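Local coordinates for protein aspartokinase (Synechocystis, PDB 3L76) that binds lysine and threonine in pockets of its ACT domains and probably catalyses the ATP-dependent phosphorylation of aspartate to 4-phospho-L-aspartate, at residues A[199-204]-A[531-536]; A[388-393]-A[560-565]; A[535-540]-A[566-571]. All coordinates share one frame; numbering follows the deposited sequence.

Interaction 1: residues A[199-204]-A[531-536]; sequences CDEMLE and SIVGSG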
loop_
_atom_site.group_PDB
_atom_site.type_symbol
_atom_site.label_atom_id
_atom_site.label_comp_id
_atom_site.label_asym_id
_atom_site.label_seq_id
_atom_site.Cartn_x
_atom_site.Cartn_y
_atom_site.Cartn_z
ATOM N N CYS A 199 28.778 10.375 17.920
ATOM C CA CYS A 199 27.825 9.284 17.952
ATOM C C CYS A 199 27.623 8.843 19.391
ATOM O O CYS A 199 26.489 8.758 19.875
ATOM C CB CYS A 199 28.322 8.107 17.105
ATOM S SG CYS A 199 28.341 8.449 15.318
ATOM N N ASP A 200 28.726 8.571 20.080
ATOM C CA ASP A 200 28.643 8.054 21.433
ATOM C C ASP A 200 27.916 9.029 22.357
ATOM O O ASP A 200 27.088 8.616 23.172
ATOM C CB ASP A 200 30.026 7.681 21.959
ATOM C CG ASP A 200 30.511 6.359 21.411
ATOM O OD1 ASP A 200 29.660 5.503 21.108
ATOM O OD2 ASP A 200 31.732 6.160 21.290
ATOM N N GLU A 201 28.207 10.316 22.197
ATOM C CA GLU A 201 27.539 11.345 22.970
ATOM C C GLU A 201 26.072 11.348 22.625
ATOM O O GLU A 201 25.230 11.460 23.501
ATOM C CB GLU A 201 28.144 12.726 22.697
ATOM C CG GLU A 201 29.564 12.894 23.204
ATOM C CD GLU A 201 30.191 14.198 22.772
ATOM O OE1 GLU A 201 31.194 14.600 23.389
ATOM O OE2 GLU A 201 29.686 14.815 21.815
ATOM N N MET A 202 25.773 11.219 21.337
ATOM C CA MET A 202 24.399 11.272 20.861
ATOM C C MET A 202 23.622 10.109 21.443
ATOM O O MET A 202 22.450 10.240 21.794
ATOM C CB MET A 202 24.361 11.232 19.336
ATOM C CG MET A 202 22.970 11.433 18.721
ATOM S SD MET A 202 22.260 13.048 19.065
ATOM C CE MET A 202 20.894 12.615 20.145
ATOM N N LEU A 203 24.289 8.968 21.549
ATOM C CA LEU A 203 23.682 7.790 22.145
ATOM C C LEU A 203 23.416 7.992 23.641
ATOM O O LEU A 203 22.331 7.694 24.125
ATOM C CB LEU A 203 24.553 6.551 21.902
ATOM C CG LEU A 203 24.633 6.062 20.443
ATOM C CD1 LEU A 203 25.670 4.965 20.257
ATOM C CD2 LEU A 203 23.284 5.564 19.960
ATOM N N GLU A 204 24.391 8.513 24.372
ATOM C CA GLU A 204 24.189 8.725 25.804
ATOM C C GLU A 204 23.170 9.833 26.058
ATOM O O GLU A 204 22.545 9.869 27.111
ATOM C CB GLU A 204 25.505 9.012 26.538
ATOM C CG GLU A 204 26.421 7.801 26.695
ATOM C CD GLU A 204 25.877 6.748 27.665
ATOM O OE1 GLU A 204 24.699 6.821 28.057
ATOM O OE2 GLU A 204 26.628 5.819 28.023
ATOM N N SER A 531 21.481 14.369 34.310
ATOM C CA SER A 531 22.604 13.714 33.661
ATOM C C SER A 531 23.449 14.710 32.878
ATOM O O SER A 531 22.926 15.625 32.241
ATOM C CB SER A 531 22.105 12.629 32.698
ATOM O OG SER A 531 21.401 11.592 33.343
ATOM N N ILE A 532 24.759 14.523 32.919
ATOM C CA ILE A 532 25.644 15.247 32.021
ATOM C C ILE A 532 26.351 14.224 31.139
ATOM O O ILE A 532 26.637 13.118 31.581
ATOM C CB ILE A 532 26.655 16.135 32.776
ATOM C CG1 ILE A 532 27.713 15.286 33.479
ATOM C CG2 ILE A 532 25.936 17.060 33.768
ATOM C CD1 ILE A 532 28.681 16.089 34.295
ATOM N N VAL A 533 26.576 14.574 29.875
ATOM C CA VAL A 533 27.217 13.668 28.933
ATOM C C VAL A 533 28.298 14.412 28.175
ATOM O O VAL A 533 28.135 15.578 27.837
ATOM C CB VAL A 533 26.215 13.056 27.944
ATOM C CG1 VAL A 533 26.953 12.345 26.811
ATOM C CG2 VAL A 533 25.264 12.095 28.657
ATOM N N GLY A 534 29.413 13.738 27.932
ATOM C CA GLY A 534 30.537 14.354 27.264
ATOM C C GLY A 534 31.659 13.361 27.080
ATOM O O GLY A 534 32.117 12.747 28.041
ATOM N N SER A 535 32.089 13.205 25.833
ATOM C CA SER A 535 33.214 12.346 25.484
ATOM C C SER A 535 34.525 12.872 26.060
ATOM O O SER A 535 35.476 12.121 26.266
ATOM C CB SER A 535 33.333 12.235 23.959
ATOM O OG SER A 535 32.253 11.482 23.436
ATOM N N GLY A 536 34.573 14.173 26.314
ATOM C CA GLY A 536 35.768 14.786 26.845
ATOM C C GLY A 536 36.063 14.473 28.302
ATOM O O GLY A 536 37.139 14.802 28.787
#
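With CG turned opposite its own carbonyl carbon (chi1 -68°) and the rest of the chain extended, Glu201 reaches from helix 199-204 to the backbone of Ser535, just beyond the end of strand 520-533. There Glu201 OE1 accepts from Ser535 N at 3.0 Å, in a nearly straight bond (163°) made on the anti lone pair, the one that faces away from OE2. Ser535 OG comes to 3.3 Å from Glu201 OE1, but this is weak and unsettled, since Thr198 OG1 is its stronger partner. Glu201 OE2 turns to a salt bridge with Arg436 NH1.

One helical turn on, the contact is apolar. The forked end of Val533 points at the helix and straddles Glu204 CB, with Val533 CG1 at 3.6 Å and CG2 at 3.7 Å from that carbon. Val533 CG1 also lies 3.8 Å from Glu201 O. Beyond CB the chain of Glu204 bends at chi2 (-69°), which carries its carboxylate away to the hydroxyls of Ser392 and Ser564 and the backbone N of Glu393.

Were Glu201 replaced by an alanine, the Ser535 amide would probably lose this acceptor and Arg436 this carboxylate, unpinning the end of strand 520-533 from the helix. The helix belongs to the amino acid kinase part and the strand end to an ACT domain, so the contact probably ties catalytic to regulatory regions. The carboxylates of Glu201 and Glu204, both in buried residues, are engaged by N-H, hydroxyl or guanidinium groups, which is likely to favour their ionised form.

Interaction 2: residues A[388-393]-A[560-565]; sequences MISTSE and MIATSE. With LYS (lysine), chain E; LYS (lysine), chain F.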
loop_
_atom_site.group_PDB
_atom_site.type_symbol
_atom_site.label_atom_id
_atom_site.label_comp_id
_atom_site.label_asym_id
_atom_site.label_seq_id
_atom_site.Cartn_x
_atom_site.Cartn_y
_atom_site.Cartn_z
ATOM N N MET A 388 29.227 -4.967 41.918
ATOM C CA MET A 388 28.627 -3.664 41.732
ATOM C C MET A 388 27.933 -3.534 40.368
ATOM O O MET A 388 28.236 -4.279 39.436
ATOM C CB MET A 388 29.692 -2.584 41.899
ATOM C CG MET A 388 30.242 -2.497 43.307
ATOM S SD MET A 388 31.024 -0.904 43.636
ATOM C CE MET A 388 32.483 -1.022 42.609
ATOM N N ILE A 389 27.030 -2.562 40.261
ATOM C CA ILE A 389 26.277 -2.318 39.039
ATOM C C ILE A 389 26.056 -0.846 38.777
ATOM O O ILE A 389 25.687 -0.103 39.680
ATOM C CB ILE A 389 24.869 -3.019 39.037
ATOM C CG1 ILE A 389 24.998 -4.511 39.327
ATOM C CG2 ILE A 389 24.160 -2.840 37.676
ATOM C CD1 ILE A 389 23.670 -5.199 39.557
ATOM N N SER A 390 26.246 -0.443 37.522
ATOM C CA SER A 390 26.066 0.943 37.113
ATOM C C SER A 390 25.546 1.010 35.675
ATOM O O SER A 390 26.163 0.459 34.744
ATOM C CB SER A 390 27.393 1.694 37.218
ATOM O OG SER A 390 27.241 3.060 36.894
ATOM N N THR A 391 24.410 1.680 35.496
ATOM C CA THR A 391 23.856 1.898 34.170
ATOM C C THR A 391 24.048 3.312 33.613
ATOM O O THR A 391 24.053 4.305 34.347
ATOM C CB THR A 391 22.359 1.543 34.088
ATOM O OG1 THR A 391 21.628 2.292 35.067
ATOM C CG2 THR A 391 22.160 0.063 34.311
ATOM N N SER A 392 24.229 3.381 32.294
ATOM C CA SER A 392 24.034 4.634 31.562
ATOM C C SER A 392 22.808 4.466 30.661
ATOM O O SER A 392 21.960 3.615 30.917
ATOM C CB SER A 392 25.302 5.070 30.788
ATOM O OG SER A 392 25.675 4.142 29.778
ATOM N N GLU A 393 22.705 5.260 29.604
ATOM C CA GLU A 393 21.597 5.078 28.672
ATOM C C GLU A 393 21.752 3.822 27.823
ATOM O O GLU A 393 20.785 3.132 27.558
ATOM C CB GLU A 393 21.462 6.283 27.754
ATOM C CG GLU A 393 20.150 6.311 27.026
ATOM C CD GLU A 393 19.000 6.615 27.964
ATOM O OE1 GLU A 393 18.214 5.698 28.283
ATOM O OE2 GLU A 393 18.894 7.778 28.391
ATOM N N MET A 560 21.413 9.315 44.616
ATOM C CA MET A 560 22.126 8.217 43.986
ATOM C C MET A 560 23.006 8.757 42.878
ATOM O O MET A 560 22.724 9.802 42.310
ATOM C CB MET A 560 21.143 7.178 43.439
ATOM C CG MET A 560 20.194 6.592 44.475
ATOM S SD MET A 560 19.475 4.989 44.027
ATOM C CE MET A 560 18.485 5.441 42.608
ATOM N N ILE A 561 24.087 8.048 42.576
ATOM C CA ILE A 561 24.949 8.397 41.453
ATOM C C ILE A 561 25.229 7.143 40.648
ATOM O O ILE A 561 25.429 6.067 41.217
ATOM C CB ILE A 561 26.300 8.970 41.913
ATOM C CG1 ILE A 561 26.107 10.142 42.870
ATOM C CG2 ILE A 561 27.144 9.376 40.723
ATOM C CD1 ILE A 561 27.357 10.477 43.651
ATOM N N ALA A 562 25.231 7.291 39.323
ATOM C CA ALA A 562 25.574 6.198 38.406
ATOM C C ALA A 562 26.299 6.711 37.164
ATOM O O ALA A 562 26.070 7.820 36.693
ATOM C CB ALA A 562 24.338 5.388 38.012
ATOM N N THR A 563 27.162 5.882 36.611
ATOM C CA THR A 563 28.128 6.401 35.667
ATOM C C THR A 563 28.361 5.480 34.454
ATOM O O THR A 563 28.093 4.280 34.505
ATOM C CB THR A 563 29.436 6.699 36.436
ATOM O OG1 THR A 563 29.790 8.079 36.299
ATOM C CG2 THR A 563 30.545 5.810 36.006
ATOM N N SER A 564 28.789 6.067 33.344
ATOM C CA SER A 564 29.551 5.336 32.327
ATOM C C SER A 564 30.790 6.179 32.036
ATOM O O SER A 564 31.028 7.176 32.709
ATOM C CB SER A 564 28.729 5.069 31.062
ATOM O OG SER A 564 28.513 6.242 30.316
ATOM N N GLU A 565 31.595 5.802 31.059
ATOM C CA GLU A 565 32.788 6.606 30.774
ATOM C C GLU A 565 32.469 8.046 30.361
ATOM O O GLU A 565 33.305 8.926 30.504
ATOM C CB GLU A 565 33.665 5.951 29.702
ATOM C CG GLU A 565 34.074 4.510 29.996
ATOM C CD GLU A 565 32.962 3.533 29.725
ATOM O OE1 GLU A 565 31.904 3.965 29.221
ATOM O OE2 GLU A 565 33.158 2.334 29.997
HETATM N N LYS E . 36.767 10.905 34.504
HETATM C CA LYS E . 35.959 12.018 34.984
HETATM C C LYS E . 36.492 12.506 36.337
HETATM O O LYS E . 37.431 11.924 36.903
HETATM C CB LYS E . 34.477 11.629 35.075
HETATM C CG LYS E . 34.176 10.382 35.935
HETATM C CD LYS E . 32.664 10.077 35.963
HETATM C CE LYS E . 32.189 9.425 34.666
HETATM N NZ LYS E . 33.010 8.201 34.354
HETATM O OXT LYS E . 36.016 13.506 36.882
HETATM N N LYS F . 15.741 -0.819 29.579
HETATM C CA LYS F . 16.631 -1.966 29.805
HETATM C C LYS F . 15.962 -3.126 30.529
HETATM O O LYS F . 14.907 -2.928 31.177
HETATM C CB LYS F . 17.900 -1.527 30.556
HETATM C CG LYS F . 18.781 -0.564 29.766
HETATM C CD LYS F . 19.775 0.182 30.641
HETATM C CE LYS F . 19.146 1.414 31.261
HETATM N NZ LYS F . 19.826 2.678 30.846
HETATM O OXT LYS F . 16.482 -4.268 30.457
HETATM O O HOH W 1 27.454 2.097 32.718
#
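Ser390 and Thr563 meet where strands 388-391 and 560-563 cross at 78°, their axes 5.4 Å apart. The Ser390 side chain points at the other strand, with OG opposite its backbone N (chi1 -177°), and bonds Thr563 O at 2.8 Å. The approach is in the carbonyl plane and on a lone pair, with a C=O...OG angle of 122°. A water spans the same crossing, donating to Ser390 O and to Thr563 O, so that Thr563 O has two donors. The methyl of Ala562 also faces across, its CB 3.8 Å from Thr391 O.

Farther along, Ser392 and Ser564 lie CB against CB at 3.4 Å. Neither hydroxyl bonds the other; both turn to Glu204 OE2, which bridges the pair from the kinase side. The side chain of Thr563 points away from the crossing, its OG1 beside CE of one bound lysine. NZ of that lysine bonds Ser564 O at 2.8 Å. A second lysine brings its NZ to Ser392 O, at a distance too short to be reliable.

Ser390 faces Ala562 and Ser392 faces Ser564, equivalent positions of the near-identical sequences MISTSE and MIATSE, consistent with an approximate local two-fold between the two ACT repeats. The crossing, not a sheet pairing, joins the second and fourth ACT repeats; other repeats complete each lysine site (Asp298-Asp300, Ser472-Asp474). Effector-binding ACT domains are characteristic of aspartokinases.

Interaction 3: residues A[535-540]-A[566-571]; sequences SGMIGH and IKISCV. With LYS (lysine), chain E.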
loop_
_atom_site.group_PDB
_atom_site.type_symbol
_atom_site.label_atom_id
_atom_site.label_comp_id
_atom_site.label_asym_id
_atom_site.label_seq_id
_atom_site.Cartn_x
_atom_site.Cartn_y
_atom_site.Cartn_z
ATOM N N SER A 535 32.089 13.205 25.833
ATOM C CA SER A 535 33.214 12.346 25.484
ATOM C C SER A 535 34.525 12.872 26.060
ATOM O O SER A 535 35.476 12.121 26.266
ATOM C CB SER A 535 33.333 12.235 23.959
ATOM O OG SER A 535 32.253 11.482 23.436
ATOM N N GLY A 536 34.573 14.173 26.314
ATOM C CA GLY A 536 35.768 14.786 26.845
ATOM C C GLY A 536 36.063 14.473 28.302
ATOM O O GLY A 536 37.139 14.802 28.787
ATOM N N MET A 537 35.131 13.843 29.007
ATOM C CA MET A 537 35.331 13.623 30.434
ATOM C C MET A 537 36.262 12.438 30.704
ATOM O O MET A 537 36.720 12.238 31.825
ATOM C CB MET A 537 33.998 13.508 31.187
ATOM C CG MET A 537 33.290 12.162 31.092
ATOM S SD MET A 537 31.807 12.088 32.129
ATOM C CE MET A 537 30.909 13.521 31.590
ATOM N N ILE A 538 36.567 11.681 29.658
ATOM C CA ILE A 538 37.488 10.557 29.757
ATOM C C ILE A 538 38.941 11.027 29.928
ATOM O O ILE A 538 39.460 11.811 29.127
ATOM C CB ILE A 538 37.391 9.665 28.513
ATOM C CG1 ILE A 538 35.986 9.081 28.375
ATOM C CG2 ILE A 538 38.402 8.550 28.573
ATOM C CD1 ILE A 538 35.802 8.246 27.104
ATOM N N GLY A 539 39.600 10.543 30.972
ATOM C CA GLY A 539 40.955 10.976 31.264
ATOM C C GLY A 539 41.025 12.460 31.558
ATOM O O GLY A 539 41.991 13.118 31.196
ATOM N N HIS A 540 39.993 12.980 32.217
ATOM C CA HIS A 540 39.889 14.401 32.524
ATOM C C HIS A 540 39.417 14.594 33.974
ATOM O O HIS A 540 38.224 14.591 34.258
ATOM C CB HIS A 540 38.919 15.059 31.538
ATOM C CG HIS A 540 38.923 16.555 31.579
ATOM N ND1 HIS A 540 38.154 17.275 32.466
ATOM C CD2 HIS A 540 39.600 17.463 30.843
ATOM C CE1 HIS A 540 38.359 18.566 32.277
ATOM N NE2 HIS A 540 39.233 18.707 31.298
ATOM N N ILE A 566 31.268 8.291 29.841
ATOM C CA ILE A 566 30.950 9.617 29.304
ATOM C C ILE A 566 29.621 10.189 29.793
ATOM O O ILE A 566 29.207 11.261 29.363
ATOM C CB ILE A 566 30.986 9.635 27.732
ATOM C CG1 ILE A 566 29.771 8.926 27.130
ATOM C CG2 ILE A 566 32.277 9.001 27.204
ATOM C CD1 ILE A 566 29.757 8.950 25.605
ATOM N N LYS A 567 28.956 9.468 30.690
ATOM C CA LYS A 567 27.697 9.935 31.277
ATOM C C LYS A 567 27.740 9.834 32.790
ATOM O O LYS A 567 28.097 8.790 33.329
ATOM C CB LYS A 567 26.505 9.121 30.769
ATOM C CG LYS A 567 25.161 9.689 31.203
ATOM C CD LYS A 567 23.972 8.920 30.591
ATOM C CE LYS A 567 22.702 9.785 30.556
ATOM N NZ LYS A 567 21.485 8.958 30.393
ATOM N N ILE A 568 27.399 10.929 33.464
ATOM C CA ILE A 568 27.149 10.916 34.904
ATOM C C ILE A 568 25.687 11.274 35.150
ATOM O O ILE A 568 25.200 12.280 34.638
ATOM C CB ILE A 568 28.055 11.891 35.693
ATOM C CG1 ILE A 568 29.534 11.621 35.412
ATOM C CG2 ILE A 568 27.803 11.744 37.181
ATOM C CD1 ILE A 568 30.412 12.848 35.570
ATOM N N SER A 569 24.992 10.419 35.899
ATOM C CA SER A 569 23.630 10.684 36.358
ATOM C C SER A 569 23.562 10.822 37.893
ATOM O O SER A 569 24.131 10.011 38.636
ATOM C CB SER A 569 22.692 9.555 35.923
ATOM O OG SER A 569 22.549 9.504 34.532
ATOM N N CYS A 570 22.853 11.840 38.362
ATOM C CA CYS A 570 22.543 11.968 39.789
ATOM C C CYS A 570 21.050 11.888 39.987
ATOM O O CYS A 570 20.295 12.602 39.321
ATOM C CB CYS A 570 23.016 13.311 40.342
ATOM S SG CYS A 570 24.777 13.472 40.455
ATOM N N VAL A 571 20.620 11.023 40.899
ATOM C CA VAL A 571 19.226 11.028 41.318
ATOM C C VAL A 571 19.057 12.067 42.411
ATOM O O VAL A 571 19.924 12.259 43.255
ATOM C CB VAL A 571 18.741 9.667 41.816
ATOM C CG1 VAL A 571 17.284 9.759 42.250
ATOM C CG2 VAL A 571 18.881 8.660 40.731
HETATM N N LYS E . 36.767 10.905 34.504
HETATM C CA LYS E . 35.959 12.018 34.984
HETATM C C LYS E . 36.492 12.506 36.337
HETATM O O LYS E . 37.431 11.924 36.903
HETATM C CB LYS E . 34.477 11.629 35.075
HETATM C CG LYS E . 34.176 10.382 35.935
HETATM C CD LYS E . 32.664 10.077 35.963
HETATM C CE LYS E . 32.189 9.425 34.666
HETATM N NZ LYS E . 33.010 8.201 34.354
HETATM O OXT LYS E . 36.016 13.506 36.882
#
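Met537 packs against the start of strand 567-573 on the buried side of this contact. Its first torsion sets CG between the backbone N and the carbonyl carbon (chi1 79°), which directs the thioether toward the strand. SD rests 3.8 Å from Ile568 CD1, while CE lies 3.6 Å from Ile566 O. The bound lysine completes this cluster: its CE is 3.7 Å from Met537 SD and 3.5 Å from Ile568 CG1, so the aliphatic chain of the ligand lies against both residues where they meet. The alpha-amino N of the lysine donates to Met537 O at 3.0 Å.

The outer side is more open: exposed Ile538 gives 22 Å² to the contact against 73 Å² for Met537. Ile538 CD1 meets Ile566 CG2 at 3.6 Å, the two side chains crossing at a slant, and the same methyl approaches Ser535 CA (3.9 Å). Ile538 sits in a type II turn from Met537 to His540, with Gly539 at positive phi and only a weak His540 N to Met537 O bond.

The chemistry divides the work: apolar surface grips the lysine's methylene chain, and a backbone carbonyl reads its alpha-amino group. Loop and strand thus form one wall of an effector pocket.

How the interactions relate
The three contacts lie within about 13 Å of the chain's centre, their own centres about 13 Å (1 and 2), 8 Å (1 and 3) and 10 Å (2 and 3) apart. Along the sequence come 199-204, 388-393, the overlapping 531-536 and 535-540, then 560-565 and 566-571. Strands 520-533, 567-573 and 560-563 lie side by side, each antiparallel to the next, linking all three through one ACT domain. Interactions 1 and 3 share Ser535 and Gly536; interactions 2 and 3 touch the same lysine. The Glu204 carboxylate bridges interactions 1 and 2. The helix therefore bears on the crossing where Ser392 and Ser564 each also meet a lysine, consistent with a route between effector sites and kinase.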